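Local coordinates for peptidyl-prolyl cis-trans isomerase cyclophilin-type (Toxoplasma gondii, PDB 3BO7), which probably catalyses the cis-trans isomerisation of peptidyl-proline bonds, as a member of the cyclophilin family, and is seen here in complex with cyclosporin A, at residues 8-13 with 170-175; 25-30 with 132-137; 31-36 with 79-84; 96-101 with 125-130. All coordinates share one frame; numbering follows the deposited sequence.

Interaction 1. Residues 8-13 with 170-175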
loop_
_atom_site.group_PDB
_atom_site.type_symbol
_atom_site.label_atom_id
_atom_site.label_comp_id
_atom_site.label_asym_id
_atom_site.label_seq_id
_atom_site.Cartn_x
_atom_site.Cartn_y
_atom_site.Cartn_z
ATOM N N TYR A 8 -2.844 -3.983 12.996
ATOM C CA TYR A 8 -3.075 -2.531 13.074
ATOM C C TYR A 8 -1.764 -1.776 12.996
ATOM O O TYR A 8 -0.773 -2.170 13.622
ATOM C CB TYR A 8 -3.886 -2.159 14.329
ATOM C CG TYR A 8 -5.265 -2.790 14.308
ATOM C CD1 TYR A 8 -6.294 -2.210 13.577
ATOM C CD2 TYR A 8 -5.519 -3.996 14.966
ATOM C CE1 TYR A 8 -7.542 -2.793 13.519
ATOM C CE2 TYR A 8 -6.770 -4.595 14.906
ATOM C CZ TYR A 8 -7.778 -3.981 14.182
ATOM O OH TYR A 8 -9.033 -4.543 14.103
ATOM N N LEU A 9 -1.750 -0.707 12.200
ATOM C CA LEU A 9 -0.535 0.069 11.974
ATOM C C LEU A 9 -0.824 1.505 11.568
ATOM O O LEU A 9 -1.883 1.801 11.014
ATOM C CB LEU A 9 0.389 -0.609 10.940
ATOM C CG LEU A 9 -0.003 -0.840 9.472
ATOM C CD1 LEU A 9 0.319 0.368 8.595
ATOM C CD2 LEU A 9 0.733 -2.063 8.972
ATOM N N ARG A 10 0.131 2.387 11.854
ATOM C CA ARG A 10 0.079 3.767 11.383
ATOM C C ARG A 10 1.250 4.072 10.444
ATOM O O ARG A 10 2.418 3.854 10.788
ATOM C CB ARG A 10 0.071 4.740 12.562
ATOM C CG ARG A 10 -0.111 6.198 12.172
ATOM C CD ARG A 10 -0.032 7.091 13.395
ATOM N NE ARG A 10 -1.218 6.925 14.224
ATOM C CZ ARG A 10 -1.275 7.158 15.531
ATOM N NH1 ARG A 10 -0.206 7.572 16.175
ATOM N NH2 ARG A 10 -2.416 6.975 16.187
ATOM N N ILE A 11 0.923 4.560 9.253
ATOM C CA ILE A 11 1.930 5.072 8.326
ATOM C C ILE A 11 2.056 6.570 8.581
ATOM O O ILE A 11 1.078 7.306 8.422
ATOM C CB ILE A 11 1.541 4.811 6.842
ATOM C CG1 ILE A 11 1.561 3.310 6.536
ATOM C CG2 ILE A 11 2.477 5.559 5.890
ATOM C CD1 ILE A 11 1.098 2.934 5.109
ATOM N N VAL A 12 3.247 7.007 8.995
ATOM C CA VAL A 12 3.511 8.416 9.262
ATOM C C VAL A 12 4.258 9.002 8.073
ATOM O O VAL A 12 5.390 8.587 7.780
ATOM C CB VAL A 12 4.372 8.627 10.554
ATOM C CG1 VAL A 12 4.451 10.117 10.918
ATOM C CG2 VAL A 12 3.835 7.831 11.721
ATOM N N THR A 13 3.638 9.954 7.378
ATOM C CA THR A 13 4.321 10.593 6.249
ATOM C C THR A 13 4.599 12.070 6.504
ATOM O O THR A 13 4.116 12.655 7.478
ATOM C CB THR A 13 3.581 10.422 4.881
ATOM O OG1 THR A 13 2.471 11.325 4.799
ATOM C CG2 THR A 13 3.109 8.973 4.663
ATOM N N ILE A 170 4.382 2.642 12.294
ATOM C CA ILE A 170 4.234 2.133 13.650
ATOM C C ILE A 170 3.258 0.967 13.612
ATOM O O ILE A 170 2.107 1.131 13.210
ATOM C CB ILE A 170 3.737 3.221 14.660
ATOM C CG1 ILE A 170 4.597 4.495 14.576
ATOM C CG2 ILE A 170 3.717 2.650 16.089
ATOM C CD1 ILE A 170 4.070 5.687 15.389
ATOM N N VAL A 171 3.731 -0.210 14.008
ATOM C CA VAL A 171 2.872 -1.381 14.091
ATOM C C VAL A 171 2.366 -1.534 15.527
ATOM O O VAL A 171 3.153 -1.645 16.458
ATOM C CB VAL A 171 3.585 -2.666 13.594
ATOM C CG1 VAL A 171 2.657 -3.865 13.692
ATOM C CG2 VAL A 171 4.067 -2.491 12.153
ATOM N N PHE A 172 1.045 -1.516 15.683
ATOM C CA PHE A 172 0.400 -1.630 16.987
ATOM C C PHE A 172 -0.043 -3.054 17.278
ATOM O O PHE A 172 -0.319 -3.398 18.427
ATOM C CB PHE A 172 -0.816 -0.699 17.072
ATOM C CG PHE A 172 -0.465 0.754 17.069
ATOM C CD1 PHE A 172 -0.129 1.406 18.253
ATOM C CD2 PHE A 172 -0.468 1.477 15.882
ATOM C CE1 PHE A 172 0.204 2.759 18.244
ATOM C CE2 PHE A 172 -0.149 2.826 15.868
ATOM C CZ PHE A 172 0.192 3.467 17.045
ATOM N N LYS A 173 -0.151 -3.871 16.231
ATOM C CA LYS A 173 -0.524 -5.278 16.386
ATOM C C LYS A 173 -0.188 -6.095 15.145
ATOM O O LYS A 173 -0.678 -5.834 14.046
ATOM C CB LYS A 173 -2.010 -5.437 16.727
ATOM C CG LYS A 173 -2.360 -6.847 17.138
ATOM C CD LYS A 173 -3.842 -7.066 17.119
ATOM C CE LYS A 173 -4.189 -8.479 17.559
ATOM N NZ LYS A 173 -5.629 -8.738 17.291
ATOM N N ASN A 174 0.665 -7.086 15.340
ATOM C CA ASN A 174 0.981 -8.029 14.302
ATOM C C ASN A 174 0.556 -9.401 14.786
ATOM O O ASN A 174 1.157 -9.929 15.710
ATOM C CB ASN A 174 2.478 -7.986 13.986
ATOM C CG ASN A 174 2.937 -9.174 13.191
ATOM O OD1 ASN A 174 2.129 -9.964 12.712
ATOM N ND2 ASN A 174 4.239 -9.319 13.053
ATOM N N PRO A 175 -0.490 -9.978 14.170
ATOM C CA PRO A 175 -1.006 -11.273 14.626
ATOM C C PRO A 175 -0.176 -12.507 14.214
ATOM O O PRO A 175 -0.543 -13.629 14.558
ATOM C CB PRO A 175 -2.408 -11.319 14.018
ATOM C CG PRO A 175 -2.308 -10.473 12.776
ATOM C CD PRO A 175 -1.257 -9.435 13.029
#

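Interaction 2. Residues 25-30 with 132-137. With SO4 (sulfate ion), chain I; EDO (1,2-ethanediol), chain N.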
loop_
_atom_site.group_PDB
_atom_site.type_symbol
_atom_site.label_atom_id
_atom_site.label_comp_id
_atom_site.label_asym_id
_atom_site.label_seq_id
_atom_site.Cartn_x
_atom_site.Cartn_y
_atom_site.Cartn_z
ATOM N N ASP A 25 -6.904 -12.063 8.311
ATOM C CA ASP A 25 -7.848 -13.174 8.293
ATOM C C ASP A 25 -8.215 -13.644 6.875
ATOM O O ASP A 25 -8.504 -14.829 6.667
ATOM C CB ASP A 25 -9.113 -12.839 9.105
ATOM C CG ASP A 25 -9.799 -11.542 8.657
ATOM O OD1 ASP A 25 -9.141 -10.636 8.103
ATOM O OD2 ASP A 25 -11.020 -11.426 8.885
ATOM N N MET A 26 -8.196 -12.718 5.914
ATOM C CA MET A 26 -8.633 -12.987 4.540
ATOM C C MET A 26 -7.486 -12.888 3.528
ATOM O O MET A 26 -7.565 -13.454 2.437
ATOM C CB MET A 26 -9.767 -12.037 4.140
ATOM C CG MET A 26 -11.091 -12.312 4.838
ATOM S SD MET A 26 -12.376 -11.093 4.479
ATOM C CE MET A 26 -11.964 -9.757 5.592
ATOM N N ALA A 27 -6.432 -12.162 3.890
ATOM C CA ALA A 27 -5.237 -12.048 3.053
ATOM C C ALA A 27 -3.948 -12.183 3.883
ATOM O O ALA A 27 -3.121 -11.271 3.888
ATOM C CB ALA A 27 -5.256 -10.732 2.243
ATOM N N PRO A 28 -3.775 -13.335 4.570
ATOM C CA PRO A 28 -2.653 -13.578 5.486
ATOM C C PRO A 28 -1.260 -13.375 4.896
ATOM O O PRO A 28 -0.406 -12.781 5.552
ATOM C CB PRO A 28 -2.842 -15.050 5.903
ATOM C CG PRO A 28 -3.830 -15.624 4.922
ATOM C CD PRO A 28 -4.685 -14.499 4.516
ATOM N N ARG A 29 -1.025 -13.854 3.676
ATOM C CA ARG A 29 0.321 -13.785 3.078
ATOM C C ARG A 29 0.747 -12.352 2.776
ATOM O O ARG A 29 1.900 -11.973 3.014
ATOM C CB ARG A 29 0.395 -14.646 1.818
ATOM C CG ARG A 29 0.174 -16.125 2.078
ATOM C CD ARG A 29 1.464 -16.909 1.918
ATOM N NE ARG A 29 2.235 -17.027 3.146
ATOM C CZ ARG A 29 3.533 -17.327 3.192
ATOM N NH1 ARG A 29 4.223 -17.516 2.072
ATOM N NH2 ARG A 29 4.145 -17.412 4.371
ATOM N N ALA A 30 -0.191 -11.557 2.265
ATOM C CA ALA A 30 0.074 -10.159 1.950
ATOM C C ALA A 30 0.294 -9.325 3.213
ATOM O O ALA A 30 1.141 -8.433 3.233
ATOM C CB ALA A 30 -1.053 -9.576 1.084
ATOM N N LYS A 132 -8.021 -9.126 -9.321
ATOM C CA LYS A 132 -6.767 -8.867 -10.017
ATOM C C LYS A 132 -5.708 -8.389 -9.030
ATOM O O LYS A 132 -4.509 -8.546 -9.275
ATOM C CB LYS A 132 -6.957 -7.827 -11.120
ATOM C CG LYS A 132 -7.792 -8.301 -12.313
ATOM C CD LYS A 132 -6.939 -8.941 -13.390
ATOM C CE LYS A 132 -7.651 -8.869 -14.729
ATOM N NZ LYS A 132 -7.193 -9.927 -15.677
ATOM N N HIS A 133 -6.167 -7.801 -7.923
ATOM C CA HIS A 133 -5.297 -7.234 -6.902
ATOM C C HIS A 133 -5.692 -7.704 -5.491
ATOM O O HIS A 133 -6.871 -7.651 -5.118
ATOM C CB HIS A 133 -5.305 -5.704 -7.012
ATOM C CG HIS A 133 -4.792 -5.202 -8.325
ATOM N ND1 HIS A 133 -3.459 -4.916 -8.547
ATOM C CD2 HIS A 133 -5.423 -4.980 -9.502
ATOM C CE1 HIS A 133 -3.297 -4.528 -9.798
ATOM N NE2 HIS A 133 -4.471 -4.561 -10.400
ATOM N N THR A 134 -4.711 -8.184 -4.731
ATOM C CA THR A 134 -4.924 -8.580 -3.350
ATOM C C THR A 134 -5.240 -7.353 -2.507
ATOM O O THR A 134 -4.376 -6.493 -2.310
ATOM C CB THR A 134 -3.681 -9.273 -2.736
ATOM O OG1 THR A 134 -3.381 -10.478 -3.455
ATOM C CG2 THR A 134 -3.930 -9.616 -1.267
ATOM N N ILE A 135 -6.488 -7.271 -2.049
ATOM C CA ILE A 135 -6.899 -6.302 -1.053
ATOM C C ILE A 135 -6.484 -6.901 0.269
ATOM O O ILE A 135 -6.864 -8.037 0.585
ATOM C CB ILE A 135 -8.436 -6.088 -1.055
ATOM C CG1 ILE A 135 -8.853 -5.296 -2.297
ATOM C CG2 ILE A 135 -8.898 -5.385 0.238
ATOM C CD1 ILE A 135 -10.292 -5.484 -2.700
ATOM N N PHE A 136 -5.702 -6.156 1.044
ATOM C CA PHE A 136 -5.207 -6.695 2.302
ATOM C C PHE A 136 -5.419 -5.756 3.484
ATOM O O PHE A 136 -5.013 -6.060 4.603
ATOM C CB PHE A 136 -3.745 -7.181 2.174
ATOM C CG PHE A 136 -2.730 -6.080 1.947
ATOM C CD1 PHE A 136 -1.851 -5.709 2.965
ATOM C CD2 PHE A 136 -2.625 -5.443 0.714
ATOM C CE1 PHE A 136 -0.912 -4.710 2.764
ATOM C CE2 PHE A 136 -1.688 -4.439 0.514
ATOM C CZ PHE A 136 -0.827 -4.076 1.536
ATOM N N GLY A 137 -6.078 -4.633 3.240
ATOM C CA GLY A 137 -6.422 -3.736 4.324
ATOM C C GLY A 137 -7.363 -2.601 3.985
ATOM O O GLY A 137 -7.898 -2.515 2.876
HETATM S S SO4 I . 2.824 -17.831 -1.451
HETATM O O1 SO4 I . 1.826 -16.894 -0.962
HETATM O O2 SO4 I . 4.064 -17.671 -0.697
HETATM O O3 SO4 I . 2.359 -19.214 -1.303
HETATM O O4 SO4 I . 3.045 -17.567 -2.871
HETATM C C1 EDO N . 7.465 -18.326 5.607
HETATM O O1 EDO N . 7.419 -18.415 4.178
HETATM C C2 EDO N . 8.908 -18.517 6.062
HETATM O O2 EDO N . 9.115 -17.931 7.356
#

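Interaction 3. Residues 31-36 with 79-84. With EDO (1,2-ethanediol), chain N.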
loop_
_atom_site.group_PDB
_atom_site.type_symbol
_atom_site.label_atom_id
_atom_site.label_comp_id
_atom_site.label_asym_id
_atom_site.label_seq_id
_atom_site.Cartn_x
_atom_site.Cartn_y
_atom_site.Cartn_z
ATOM N N CYS A 31 -0.465 -9.624 4.265
ATOM C CA CYS A 31 -0.332 -8.928 5.546
ATOM C C CYS A 31 0.979 -9.300 6.215
ATOM O O CYS A 31 1.718 -8.427 6.680
ATOM C CB CYS A 31 -1.503 -9.260 6.453
ATOM S SG CYS A 31 -3.040 -8.608 5.837
ATOM N N ASP A 32 1.271 -10.596 6.228
ATOM C CA ASP A 32 2.528 -11.108 6.770
ATOM C C ASP A 32 3.750 -10.495 6.088
ATOM O O ASP A 32 4.638 -9.959 6.755
ATOM C CB ASP A 32 2.567 -12.626 6.651
ATOM C CG ASP A 32 3.559 -13.253 7.590
ATOM O OD1 ASP A 32 4.202 -12.508 8.368
ATOM O OD2 ASP A 32 3.688 -14.497 7.555
ATOM N N SER A 33 3.781 -10.558 4.760
ATOM C CA SER A 33 4.854 -9.944 3.979
ATOM C C SER A 33 5.056 -8.488 4.369
ATOM O O SER A 33 6.192 -8.054 4.607
ATOM C CB SER A 33 4.553 -10.041 2.479
ATOM O OG SER A 33 5.550 -9.378 1.725
ATOM N N PHE A 34 3.948 -7.744 4.428
ATOM C CA PHE A 34 3.976 -6.307 4.666
ATOM C C PHE A 34 4.578 -6.005 6.040
ATOM O O PHE A 34 5.428 -5.115 6.175
ATOM C CB PHE A 34 2.557 -5.735 4.549
ATOM C CG PHE A 34 2.500 -4.227 4.492
ATOM C CD1 PHE A 34 2.610 -3.558 3.276
ATOM C CD2 PHE A 34 2.334 -3.474 5.653
ATOM C CE1 PHE A 34 2.552 -2.158 3.212
ATOM C CE2 PHE A 34 2.284 -2.070 5.596
ATOM C CZ PHE A 34 2.395 -1.418 4.371
ATOM N N LEU A 35 4.135 -6.771 7.044
ATOM C CA LEU A 35 4.565 -6.615 8.431
ATOM C C LEU A 35 6.007 -7.047 8.612
ATOM O O LEU A 35 6.754 -6.423 9.369
ATOM C CB LEU A 35 3.617 -7.361 9.395
ATOM C CG LEU A 35 2.193 -6.776 9.509
ATOM C CD1 LEU A 35 1.214 -7.753 10.156
ATOM C CD2 LEU A 35 2.169 -5.440 10.251
ATOM N N ARG A 36 6.412 -8.095 7.905
ATOM C CA ARG A 36 7.830 -8.483 7.891
ATOM C C ARG A 36 8.727 -7.375 7.321
ATOM O O ARG A 36 9.863 -7.207 7.773
ATOM C CB ARG A 36 8.048 -9.802 7.152
ATOM C CG ARG A 36 7.499 -11.022 7.892
ATOM C CD ARG A 36 7.879 -12.313 7.216
ATOM N NE ARG A 36 6.924 -13.383 7.490
ATOM C CZ ARG A 36 7.215 -14.680 7.419
ATOM N NH1 ARG A 36 8.442 -15.064 7.102
ATOM N NH2 ARG A 36 6.287 -15.599 7.674
ATOM N N SER A 79 12.669 -3.971 -5.179
ATOM C CA SER A 79 11.455 -4.407 -4.510
ATOM C C SER A 79 11.469 -5.911 -4.258
ATOM O O SER A 79 11.795 -6.709 -5.141
ATOM C CB SER A 79 10.215 -3.998 -5.308
ATOM O OG SER A 79 9.935 -2.619 -5.149
ATOM N N ILE A 80 11.130 -6.274 -3.030
ATOM C CA ILE A 80 11.094 -7.654 -2.585
ATOM C C ILE A 80 9.850 -7.821 -1.723
ATOM O O ILE A 80 9.290 -6.827 -1.251
ATOM C CB ILE A 80 12.352 -8.014 -1.739
ATOM C CG1 ILE A 80 12.651 -6.913 -0.703
ATOM C CG2 ILE A 80 13.561 -8.293 -2.648
ATOM C CD1 ILE A 80 13.565 -7.348 0.432
ATOM N N SER A 81 9.411 -9.060 -1.522
ATOM C CA SER A 81 8.401 -9.327 -0.514
ATOM C C SER A 81 9.086 -9.431 0.854
ATOM O O SER A 81 10.318 -9.436 0.936
ATOM C CB SER A 81 7.637 -10.606 -0.839
ATOM O OG SER A 81 8.461 -11.740 -0.682
ATOM N N GLY A 82 8.287 -9.521 1.917
ATOM C CA GLY A 82 8.812 -9.656 3.272
ATOM C C GLY A 82 9.324 -11.037 3.657
ATOM O O GLY A 82 9.944 -11.185 4.703
ATOM N N PHE A 83 9.057 -12.043 2.826
ATOM C CA PHE A 83 9.468 -13.427 3.082
ATOM C C PHE A 83 10.962 -13.678 2.808
ATOM O O PHE A 83 11.576 -12.941 2.040
ATOM C CB PHE A 83 8.586 -14.382 2.271
ATOM C CG PHE A 83 7.098 -14.228 2.555
ATOM C CD1 PHE A 83 6.579 -14.514 3.822
ATOM C CD2 PHE A 83 6.222 -13.801 1.556
ATOM C CE1 PHE A 83 5.211 -14.366 4.091
ATOM C CE2 PHE A 83 4.853 -13.659 1.811
ATOM C CZ PHE A 83 4.346 -13.944 3.086
ATOM N N PRO A 84 11.574 -14.687 3.474
ATOM C CA PRO A 84 12.975 -15.032 3.146
ATOM C C PRO A 84 13.206 -15.334 1.667
ATOM O O PRO A 84 12.519 -16.169 1.085
ATOM C CB PRO A 84 13.257 -16.285 3.998
ATOM C CG PRO A 84 11.931 -16.741 4.529
ATOM C CD PRO A 84 11.062 -15.507 4.591
HETATM C C1 EDO N . 7.465 -18.326 5.607
HETATM O O1 EDO N . 7.419 -18.415 4.178
HETATM C C2 EDO N . 8.908 -18.517 6.062
HETATM O O2 EDO N . 9.115 -17.931 7.356
#

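Interaction 4. Residues 96-101 with 125-130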
loop_
_atom_site.group_PDB
_atom_site.type_symbol
_atom_site.label_atom_id
_atom_site.label_comp_id
_atom_site.label_asym_id
_atom_site.label_seq_id
_atom_site.Cartn_x
_atom_site.Cartn_y
_atom_site.Cartn_z
ATOM N N ARG A 96 -15.777 -10.878 0.021
ATOM C CA ARG A 96 -16.135 -9.851 0.987
ATOM C C ARG A 96 -15.195 -8.655 0.897
ATOM O O ARG A 96 -15.446 -7.611 1.512
ATOM C CB ARG A 96 -16.131 -10.442 2.396
ATOM C CG ARG A 96 -17.159 -11.571 2.595
ATOM C CD ARG A 96 -16.856 -12.383 3.845
ATOM N NE ARG A 96 -15.683 -13.236 3.663
ATOM C CZ ARG A 96 -15.134 -13.988 4.618
ATOM N NH1 ARG A 96 -15.647 -14.002 5.848
ATOM N NH2 ARG A 96 -14.065 -14.723 4.345
ATOM N N LEU A 97 -14.120 -8.811 0.123
ATOM C CA LEU A 97 -13.141 -7.752 -0.096
ATOM C C LEU A 97 -13.154 -7.254 -1.540
ATOM O O LEU A 97 -12.658 -7.924 -2.456
ATOM C CB LEU A 97 -11.736 -8.211 0.310
ATOM C CG LEU A 97 -11.494 -8.445 1.802
ATOM C CD1 LEU A 97 -10.077 -8.939 2.034
ATOM C CD2 LEU A 97 -11.787 -7.187 2.610
ATOM N N VAL A 98 -13.731 -6.067 -1.717
ATOM C CA VAL A 98 -13.887 -5.428 -3.022
ATOM C C VAL A 98 -13.344 -3.988 -2.995
ATOM O O VAL A 98 -13.299 -3.360 -1.932
ATOM C CB VAL A 98 -15.358 -5.463 -3.508
ATOM C CG1 VAL A 98 -15.810 -6.913 -3.740
ATOM C CG2 VAL A 98 -16.294 -4.747 -2.525
ATOM N N HIS A 99 -12.913 -3.487 -4.157
ATOM C CA HIS A 99 -12.351 -2.141 -4.270
ATOM C C HIS A 99 -13.472 -1.109 -4.304
ATOM O O HIS A 99 -13.651 -0.390 -5.289
ATOM C CB HIS A 99 -11.456 -2.013 -5.513
ATOM C CG HIS A 99 -10.315 -2.982 -5.534
ATOM N ND1 HIS A 99 -10.450 -4.281 -5.976
ATOM C CD2 HIS A 99 -9.030 -2.852 -5.134
ATOM C CE1 HIS A 99 -9.291 -4.903 -5.868
ATOM N NE2 HIS A 99 -8.412 -4.057 -5.359
ATOM N N GLN A 100 -14.222 -1.040 -3.213
ATOM C CA GLN A 100 -15.363 -0.147 -3.126
ATOM C C GLN A 100 -15.075 0.973 -2.150
ATOM O O GLN A 100 -14.694 0.732 -1.006
ATOM C CB GLN A 100 -16.594 -0.925 -2.688
ATOM C CG GLN A 100 -17.888 -0.144 -2.754
ATOM C CD GLN A 100 -19.112 -1.044 -2.669
ATOM O OE1 GLN A 100 -20.037 -0.778 -1.894
ATOM N NE2 GLN A 100 -19.129 -2.109 -3.471
ATOM N N GLY A 101 -15.249 2.204 -2.620
ATOM C CA GLY A 101 -15.148 3.377 -1.769
ATOM C C GLY A 101 -13.724 3.802 -1.480
ATOM O O GLY A 101 -12.763 3.213 -1.986
ATOM N N SER A 125 -14.157 3.965 -5.646
ATOM C CA SER A 125 -14.367 2.643 -6.199
ATOM C C SER A 125 -13.625 2.430 -7.510
ATOM O O SER A 125 -13.534 3.335 -8.347
ATOM C CB SER A 125 -15.853 2.400 -6.390
ATOM O OG SER A 125 -16.480 2.360 -5.129
ATOM N N CYS A 126 -13.089 1.224 -7.659
ATOM C CA CYS A 126 -12.397 0.784 -8.869
ATOM C C CYS A 126 -12.498 -0.733 -8.897
ATOM O O CYS A 126 -11.493 -1.441 -8.867
ATOM C CB CYS A 126 -10.928 1.246 -8.881
ATOM S SG CYS A 126 -10.057 1.084 -7.296
ATOM N N GLU A 127 -13.737 -1.216 -8.958
ATOM C CA GLU A 127 -14.018 -2.639 -8.820
ATOM C C GLU A 127 -13.666 -3.496 -10.048
ATOM O O GLU A 127 -13.779 -4.724 -10.009
ATOM C CB GLU A 127 -15.468 -2.861 -8.364
ATOM C CG GLU A 127 -15.700 -2.474 -6.918
ATOM C CD GLU A 127 -17.047 -2.939 -6.386
ATOM O OE1 GLU A 127 -17.962 -2.097 -6.272
ATOM O OE2 GLU A 127 -17.210 -4.140 -6.095
ATOM N N HIS A 128 -13.241 -2.851 -11.133
ATOM C CA HIS A 128 -12.636 -3.579 -12.260
ATOM C C HIS A 128 -11.314 -4.234 -11.820
ATOM O O HIS A 128 -10.780 -5.101 -12.522
ATOM C CB HIS A 128 -12.434 -2.658 -13.477
ATOM C CG HIS A 128 -11.561 -1.469 -13.204
ATOM N ND1 HIS A 128 -12.033 -0.318 -12.607
ATOM C CD2 HIS A 128 -10.241 -1.258 -13.437
ATOM C CE1 HIS A 128 -11.044 0.552 -12.488
ATOM N NE2 HIS A 128 -9.943 0.005 -12.979
ATOM N N LEU A 129 -10.807 -3.826 -10.651
ATOM C CA LEU A 129 -9.583 -4.396 -10.073
ATOM C C LEU A 129 -9.835 -5.622 -9.185
ATOM O O LEU A 129 -8.891 -6.331 -8.824
ATOM C CB LEU A 129 -8.748 -3.329 -9.334
ATOM C CG LEU A 129 -8.390 -2.074 -10.143
ATOM C CD1 LEU A 129 -7.554 -1.088 -9.336
ATOM C CD2 LEU A 129 -7.678 -2.438 -11.439
ATOM N N ASN A 130 -11.104 -5.883 -8.857
ATOM C CA ASN A 130 -11.468 -7.063 -8.086
ATOM C C ASN A 130 -10.926 -8.337 -8.742
ATOM O O ASN A 130 -10.992 -8.493 -9.962
ATOM C CB ASN A 130 -12.984 -7.175 -7.910
ATOM C CG ASN A 130 -13.584 -6.025 -7.108
ATOM O OD1 ASN A 130 -12.876 -5.235 -6.477
ATOM N ND2 ASN A 130 -14.910 -5.930 -7.135
#

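Interaction 1. Residues 8-13 with 170-175
Tyr8 to Arg10 pair with Ile170 to Lys173, and five backbone hydrogen bonds join them. The two chains run antiparallel. Arg10 and Ile170 form a hydrogen-bonded pair, with Arg10 N to Ile170 O at 2.7 Å and Ile170 N to Arg10 O at 2.8 Å. Leu9 faces Val171 as a non-hydrogen-bonded pair. The register then slips by one residue. Phe172 and Lys173 both face Tyr8, which is a classic beta bulge. Tyr8 O takes two donors there, Phe172 N at 2.8 Å and Lys173 N at 3.2 Å. Tyr8 N returns a bond to Lys173 O at 3.0 Å.

Apolar contacts line the surface. The Phe172 ring turns its edge to Arg10, with Phe172 CE2 3.8 Å from Arg10 CB. Ile170 CG2 lies over one face of that ring, toward its rim. The Arg10 chain bends at chi3 (-71°), and one face of its guanidinium lies over Phe172 CZ. Tyr8 and Lys173 run side by side, and Lys173 CD meets the edge of the Tyr8 ring at CD2, 4.1 Å away.

The polar ends look elsewhere: Tyr8 OH bonds Glu21 and Arg10 NE bonds Asn19, both on strand 16-22. The backbone thus fixes the last strand, 166-171, onto strand 7-13 of the cyclophilin beta-barrel, while the side chains add a mostly apolar cover on its surface.

Interaction 2. Residues 25-30 with 132-137
Ala30 and Ala27 turn their methyl groups onto the start of strand 135-141, where Phe136 receives both. Ala30 has the most surface buried by the contact. Its CB lies 3.8 Å from Phe136 CB and 3.7 Å from Thr134 CG2. It also approaches the Phe136 ring obliquely. Ala27 CB sits alongside, 3.9 Å from Phe136 CB and 3.5 Å from the backbone atom Ile135 O. Phe136 CG stands between its backbone N and carbonyl carbon (chi1 67°), which sends the ring past Ala30 to meet the ring of Phe34, a residue of the same helix.

This is the helix-to-barrel packing of the cyclophilin fold. Helix 28-39 begins after Ala27, its N-cap residue, and its first turn lies against the sheet. Phe136 and Gly137 both face Leu105, a classic beta bulge in the strand.

Thr134 gives its methyl to the contact: CG2 touches both alanines. Its hydroxyl, Thr134 OG1, bonds Glu92 N instead. The Glu92 carboxylate accepts the backbone NH groups of Arg29 and Ala30 at the helix start. Across the two segments there is no hydrogen bond. Arg29 leads away from the strand, and its NH1 bonds O2 of a sulfate ion at 2.8 Å.

Interaction 3. Residues 31-36 with 79-84
Gly82 and Phe83 lie against Ser33 and Arg36 in a partly buried contact of a loop with a helix. Residues 79-84 belong to the long loop between strands 56-59 and 104-107. They lie against helix 28-39. One hydrogen bond joins the segments. Gly82 N donates to Ser33 OG at 2.7 Å, nearly straight at 174°. Ser33 OG points to the loop because it is anti to its own backbone N (chi1 177°). Gly82 brings its CA directly against the helix backbone, with a CA-H...O contact to Ser33 O at 3.3 Å.

Helix 28-39 is one of the two helices that flank the cyclophilin beta-barrel. Its inner side, with Phe34 and Leu35, packs on Leu9 of strand 7-13, while Ser33 and Arg36 carry the loop.

Phe83 lays its ring on the helix. Ser33 CA lies over one face of its ring, toward the rim. Asp32 OD2 and the Arg36 guanidinium meet the ring at its edge. The guanidinium plane stands 72° from the ring, and Phe83 CD1 lies over the guanidinium centre, 3.7 Å from Arg36 CZ. Arg36 is held by Asp32 one turn earlier, in a side-on salt bridge. Arg36 NE reaches Asp32 OD1 at 3.0 Å, and Arg36 NH2 reaches Asp32 OD2 at 2.8 Å. Both oxygens are met from above the carboxylate plane. Arg36 NH1 also bonds O2 of a 1,2-ethanediol at 3.0 Å. Arg29, on the same helix, makes a cation-pi contact with Phe83.

Interaction 4. Residues 96-101 with 125-130
The backbones of His99 and Cys126 join through a single hydrogen bond, Cys126 N to His99 O at 2.9 Å, where His99 is the centre of an inverse gamma turn. His99 has the largest share of the buried surface. Asn130 OD1 takes two bonds from this one residue: His99 ND1 at 2.7 Å, in the plane of the ring, and His99 N at 2.9 Å. The imidazole and the amide are nearly coplanar, 21° apart. Leu129 CB sits over one ring face in a CH-pi contact, 3.9 Å from the centroid of the His99 ring. His99 NE2 bonds Ser106 OG, so both ring nitrogens are engaged and the ring's rotation is fixed.

Glu127 bonds to both loops. Its OE2 accepts Asn130 ND2 through the anti lone pair, which steadies the amide for His99. Its OE1 is met by Gln100 NE2 at 3.0 Å, from above the carboxylate plane. Further along, Gly101 N donates to Ser125 OG at 2.8 Å.

The 3-10 turn 127-129, in the loop between strands 119-122 and 135-141, borders the ligand site of the cyclophilin fold. His128 NE2 bonds the backbone of the bound peptide, and Leu129 packs on one of its modified side chains.

In the fold
Interactions 1, 2 and 3 meet around helix 28-39. Interactions 2 and 3 use the helix itself, and their centres lie about 12 Å apart. Phe136 O touches Cys31 SG at 3.5 Å. Interaction 1 reaches the helix from strand 166-171, where Val171 CG1 lies 3.8 Å from Leu35 CD2. Interaction 4 joins this group through interaction 2: Ile135 CG1 packs on His99 NE2 at 3.3 Å. It does not touch interactions 1 or 3, whose centres are each about 23 Å from its own. The bound peptide lies on the side of interactions 2 and 4, touching His133, His128 and Leu129.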